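Local coordinates for SIS domain protein (Listeria monocytogenes str. 4b F2365, PDB 3FXA) that probably binds a phosphosugar in its SIS domain and may act as a sugar-phosphate isomerase, at residues M178-K182 / E183-V187. Residues are numbered along the deposited sequence; the frame is centred on the assembly and turned at random.
Sequences MNYTK and EQFSV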
loop_
_atom_site.group_PDB
_atom_site.type_symbol
_atom_site.label_atom_id
_atom_site.label_comp_id
_atom_site.label_asym_id
_atom_site.label_seq_id
_atom_site.Cartn_x
_atom_site.Cartn_y
_atom_site.Cartn_z
HETATM N N MSE A 178 27.754 -10.325 0.247
HETATM C CA MSE A 178 28.081 -8.886 0.146
HETATM C C MSE A 178 28.766 -8.294 1.380
HETATM O O MSE A 178 29.007 -7.070 1.405
HETATM C CB MSE A 178 26.793 -8.106 -0.119
HETATM C CG MSE A 178 26.020 -8.592 -1.338
HETATM SE SE MSE A 178 24.533 -7.415 -1.659
HETATM C CE MSE A 178 25.474 -5.889 -2.456
ATOM N N ASN A 179 29.063 -9.119 2.395
ATOM C CA ASN A 179 29.710 -8.672 3.646
ATOM C C ASN A 179 28.879 -7.572 4.324
ATOM O O ASN A 179 29.401 -6.533 4.725
ATOM C CB ASN A 179 31.166 -8.227 3.378
ATOM C CG ASN A 179 32.011 -9.319 2.740
ATOM O OD1 ASN A 179 32.602 -9.121 1.676
ATOM N ND2 ASN A 179 32.068 -10.474 3.385
ATOM N N TYR A 180 27.563 -7.809 4.398
ATOM C CA TYR A 180 26.612 -6.891 5.013
ATOM C C TYR A 180 26.917 -6.822 6.512
ATOM O O TYR A 180 27.230 -7.862 7.115
ATOM C CB TYR A 180 25.165 -7.358 4.727
ATOM C CG TYR A 180 24.088 -6.458 5.280
ATOM C CD1 TYR A 180 23.936 -5.161 4.792
ATOM C CD2 TYR A 180 23.178 -6.911 6.235
ATOM C CE1 TYR A 180 22.940 -4.319 5.282
ATOM C CE2 TYR A 180 22.160 -6.073 6.732
ATOM C CZ TYR A 180 22.061 -4.769 6.241
ATOM O OH TYR A 180 21.086 -3.893 6.680
ATOM N N THR A 181 26.890 -5.618 7.097
ATOM C CA THR A 181 27.268 -5.414 8.510
ATOM C C THR A 181 26.116 -5.045 9.416
ATOM O O THR A 181 25.064 -4.556 8.957
ATOM C CB THR A 181 28.322 -4.281 8.679
ATOM O OG1 THR A 181 27.741 -3.001 8.386
ATOM C CG2 THR A 181 29.519 -4.526 7.784
ATOM N N LYS A 182 26.338 -5.255 10.715
ATOM C CA LYS A 182 25.382 -4.870 11.768
ATOM C C LYS A 182 25.240 -3.345 11.783
ATOM O O LYS A 182 24.169 -2.819 12.100
ATOM C CB LYS A 182 25.856 -5.335 13.159
ATOM C CG LYS A 182 25.905 -6.854 13.356
ATOM C CD LYS A 182 26.522 -7.232 14.710
ATOM C CE LYS A 182 26.658 -8.744 14.883
ATOM N NZ LYS A 182 25.349 -9.439 14.967
ATOM N N GLU A 183 26.328 -2.643 11.450
ATOM C CA GLU A 183 26.337 -1.174 11.407
ATOM C C GLU A 183 25.375 -0.656 10.326
ATOM O O GLU A 183 24.617 0.295 10.581
ATOM C CB GLU A 183 27.765 -0.621 11.233
ATOM C CG GLU A 183 28.667 -0.724 12.492
ATOM C CD GLU A 183 29.126 -2.147 12.896
ATOM O OE1 GLU A 183 29.078 -3.100 12.077
ATOM O OE2 GLU A 183 29.559 -2.310 14.061
ATOM N N GLN A 184 25.416 -1.267 9.141
ATOM C CA GLN A 184 24.469 -0.959 8.053
ATOM C C GLN A 184 23.040 -1.259 8.493
ATOM O O GLN A 184 22.148 -0.460 8.236
ATOM C CB GLN A 184 24.747 -1.775 6.801
ATOM C CG GLN A 184 25.937 -1.376 6.004
ATOM C CD GLN A 184 26.192 -2.389 4.918
ATOM O OE1 GLN A 184 26.680 -3.483 5.190
ATOM N NE2 GLN A 184 25.842 -2.046 3.692
ATOM N N PHE A 185 22.823 -2.428 9.103
ATOM C CA PHE A 185 21.511 -2.812 9.661
ATOM C C PHE A 185 20.995 -1.761 10.651
ATOM O O PHE A 185 19.835 -1.346 10.568
ATOM C CB PHE A 185 21.591 -4.174 10.368
ATOM C CG PHE A 185 20.255 -4.747 10.761
ATOM C CD1 PHE A 185 19.665 -4.426 11.992
ATOM C CD2 PHE A 185 19.601 -5.648 9.920
ATOM C CE1 PHE A 185 18.416 -4.970 12.349
ATOM C CE2 PHE A 185 18.378 -6.206 10.280
ATOM C CZ PHE A 185 17.784 -5.856 11.494
ATOM N N SER A 186 21.862 -1.290 11.540
ATOM C CA SER A 186 21.468 -0.334 12.581
ATOM C C SER A 186 20.967 1.020 12.041
ATOM O O SER A 186 20.064 1.606 12.635
ATOM C CB SER A 186 22.605 -0.104 13.590
ATOM O OG SER A 186 23.673 0.621 13.003
ATOM N N VAL A 187 21.538 1.474 10.922
ATOM C CA VAL A 187 21.157 2.746 10.279
ATOM C C VAL A 187 19.714 2.707 9.803
ATOM O O VAL A 187 18.970 3.678 10.034
ATOM C CB VAL A 187 22.083 3.107 9.096
ATOM C CG1 VAL A 187 21.525 4.310 8.302
ATOM C CG2 VAL A 187 23.485 3.438 9.614
#
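Thr181 and Gln184 clasp each other at the start of helix 182-188, their side chains crossing at about a right angle. The hydroxyl OG1 of Thr181, set between its own backbone N and carbonyl carbon (chi1 69°), faces the first turn of the helix and accepts a nearly straight bond from Gln184 N at 3.0 Å. Threonine suits this place because its short side chain carries a hydroxyl close enough to its own backbone to accept from the N-H of Gln184, which has no carbonyl of an earlier helical turn to use. Gln184 answers with a chain long enough to reach back and bring OE1 within 2.9 Å of Thr181 N.

The side-chain amide of Gln184 lies obliquely beside the Tyr180 ring, with ring CD1 3.2 Å from Gln184 OE1 and the two planes 55° apart. Turned anti to the backbone N (chi1 -178°), the phenol runs along the first turn until its OH sits 3.2 Å from Phe185 CA. Phe152 of a second subunit packs on this buried tyrosine. With Thr181 as N-cap and Gln184 as N3, the two reciprocal bonds make a capping box, which starts helix 182-188 just after the Schellman turn at Asn179 has ended helix 157-177.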